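Local atomic coordinates of lectin (Pleurotus ostreatus, PDB entry 6T0Q), a protein that probably binds galactose-type sugars at sites that lie beside bound calcium ions, as a lectin of the oyster mushroom. Residues A[233-238]-A[260-265]. Residues are numbered along the deposited sequence; the frame is centred on the assembly and turned at random.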
loop_
_atom_site.group_PDB
_atom_site.type_symbol
_atom_site.label_atom_id
_atom_site.label_comp_id
_atom_site.label_asym_id
_atom_site.label_seq_id
_atom_site.Cartn_x
_atom_site.Cartn_y
_atom_site.Cartn_z
ATOM N N THR A 233 -11.272 -4.659 -14.285
ATOM C CA THR A 233 -11.611 -4.627 -15.699
ATOM C C THR A 233 -11.028 -3.350 -16.275
ATOM O O THR A 233 -11.194 -2.277 -15.687
ATOM C CB THR A 233 -13.121 -4.673 -15.898
ATOM O OG1 THR A 233 -13.643 -5.813 -15.199
ATOM C CG2 THR A 233 -13.465 -4.788 -17.397
ATOM N N VAL A 234 -10.329 -3.462 -17.403
ATOM C CA VAL A 234 -9.628 -2.329 -18.006
ATOM C C VAL A 234 -10.129 -2.144 -19.427
ATOM O O VAL A 234 -10.185 -3.106 -20.200
ATOM C CB VAL A 234 -8.100 -2.532 -18.005
ATOM C CG1 VAL A 234 -7.399 -1.329 -18.667
ATOM C CG2 VAL A 234 -7.596 -2.756 -16.596
ATOM N N LEU A 235 -10.484 -0.911 -19.770
ATOM C CA LEU A 235 -10.816 -0.525 -21.133
ATOM C C LEU A 235 -9.791 0.506 -21.587
ATOM O O LEU A 235 -9.567 1.488 -20.879
ATOM C CB LEU A 235 -12.228 0.061 -21.184
ATOM C CG LEU A 235 -12.673 0.576 -22.546
ATOM C CD1 LEU A 235 -12.769 -0.586 -23.510
ATOM C CD2 LEU A 235 -14.011 1.304 -22.406
ATOM N N ILE A 236 -9.158 0.297 -22.746
ATOM C CA ILE A 236 -8.045 1.161 -23.140
ATOM C C ILE A 236 -7.970 1.304 -24.658
ATOM O O ILE A 236 -8.270 0.372 -25.413
ATOM C CB ILE A 236 -6.719 0.613 -22.563
ATOM C CG1 ILE A 236 -5.524 1.499 -22.928
ATOM C CG2 ILE A 236 -6.470 -0.832 -23.034
ATOM C CD1 ILE A 236 -4.278 1.120 -22.088
ATOM N N ALA A 237 -7.548 2.490 -25.106
ATOM C CA ALA A 237 -7.224 2.735 -26.507
ATOM C C ALA A 237 -6.141 3.802 -26.567
ATOM O O ALA A 237 -5.978 4.591 -25.632
ATOM C CB ALA A 237 -8.457 3.174 -27.314
ATOM N N ALA A 238 -5.402 3.831 -27.680
ATOM C CA ALA A 238 -4.327 4.805 -27.834
ATOM C C ALA A 238 -4.122 5.151 -29.301
ATOM O O ALA A 238 -4.341 4.325 -30.191
ATOM C CB ALA A 238 -2.997 4.300 -27.251
ATOM N N ALA A 260 -11.523 0.089 -29.134
ATOM C CA ALA A 260 -10.892 -0.060 -27.828
ATOM C C ALA A 260 -10.767 -1.532 -27.441
ATOM O O ALA A 260 -11.528 -2.391 -27.898
ATOM C CB ALA A 260 -11.687 0.687 -26.751
ATOM N N ASP A 261 -9.806 -1.814 -26.564
ATOM C CA ASP A 261 -9.581 -3.159 -26.046
ATOM C C ASP A 261 -9.981 -3.230 -24.579
ATOM O O ASP A 261 -9.752 -2.282 -23.826
ATOM C CB ASP A 261 -8.115 -3.550 -26.194
ATOM C CG ASP A 261 -7.636 -3.415 -27.619
ATOM O OD1 ASP A 261 -8.363 -3.895 -28.512
ATOM O OD2 ASP A 261 -6.574 -2.790 -27.848
ATOM N N ALA A 262 -10.555 -4.365 -24.172
ATOM C CA ALA A 262 -10.942 -4.602 -22.785
ATOM C C ALA A 262 -10.254 -5.850 -22.256
ATOM O O ALA A 262 -10.101 -6.845 -22.979
ATOM C CB ALA A 262 -12.468 -4.738 -22.635
ATOM N N TYR A 263 -9.851 -5.794 -20.984
ATOM C CA TYR A 263 -9.118 -6.868 -20.335
ATOM C C TYR A 263 -9.687 -7.130 -18.951
ATOM O O TYR A 263 -10.174 -6.216 -18.280
ATOM C CB TYR A 263 -7.627 -6.539 -20.190
ATOM C CG TYR A 263 -6.955 -6.218 -21.497
ATOM C CD1 TYR A 263 -6.441 -7.233 -22.297
ATOM C CD2 TYR A 263 -6.829 -4.899 -21.934
ATOM C CE1 TYR A 263 -5.822 -6.949 -23.509
ATOM C CE2 TYR A 263 -6.206 -4.604 -23.142
ATOM C CZ TYR A 263 -5.704 -5.637 -23.919
ATOM O OH TYR A 263 -5.089 -5.353 -25.115
ATOM N N THR A 264 -9.587 -8.386 -18.519
ATOM C CA THR A 264 -9.927 -8.787 -17.159
ATOM C C THR A 264 -8.646 -9.150 -16.417
ATOM O O THR A 264 -7.812 -9.890 -16.947
ATOM C CB THR A 264 -10.896 -9.976 -17.169
ATOM O OG1 THR A 264 -12.173 -9.540 -17.653
ATOM C CG2 THR A 264 -11.050 -10.581 -15.760
ATOM N N ILE A 265 -8.488 -8.615 -15.210
ATOM C CA ILE A 265 -7.354 -8.927 -14.340
ATOM C C ILE A 265 -7.939 -9.669 -13.148
ATOM O O ILE A 265 -8.447 -9.030 -12.219
ATOM C CB ILE A 265 -6.607 -7.665 -13.870
ATOM C CG1 ILE A 265 -6.385 -6.674 -15.020
ATOM C CG2 ILE A 265 -5.310 -8.052 -13.116
ATOM C CD1 ILE A 265 -5.545 -7.190 -16.128
HETATM O O HOH W 1 -13.725 -8.362 -15.838
#
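Ala260 meets the 233-238 strand with its methyl group, whose CB lies 3.6 Å from CD1 of Leu235 and close to CB of Ala237; so small a side chain fits where it points at the neighbouring strand. Leu235 has CG anti to the backbone N (chi1 177°), so the side chain leans toward the Ala237 end and CD1 reaches Ala260. Asp261 pairs with Ile236 through two backbone hydrogen bonds, the straighter running from Asp261 N to Ile236 O (2.9 Å, 171° at the hydrogen). Its side chain shares a face with Ile236 and Tyr263, where OD2 is hydrogen-bonded to Tyr242 OH. Ala262, opposite Leu235 in a non-hydrogen-bonded pair, offers its CA to Val234 O at 3.1 Å, a CA-H...O contact; its methyl is small enough to share a face with Leu235 and Phe25, touching both. Tyr263 then forms the second hydrogen-bonded pair, with Val234. Its ring receives CG2 of Ile236 at the edge, in plane, 3.8 Å from CE2; a polar-ended aromatic fits here, its OH hydrogen-bonded to Tyr242 OH. Thr264 shares a water with Thr233, their OG1 atoms lying 2.7 and 2.6 Å from it. Ile265 finishes the apolar row, its CG1 4.4 Å from CG2 of Val234. Val234, Ile236, Tyr263 and Ile265 all pack on strand 241-246 of the facing sheet, as in a beta-sandwich, consistent with a carbohydrate-binding module.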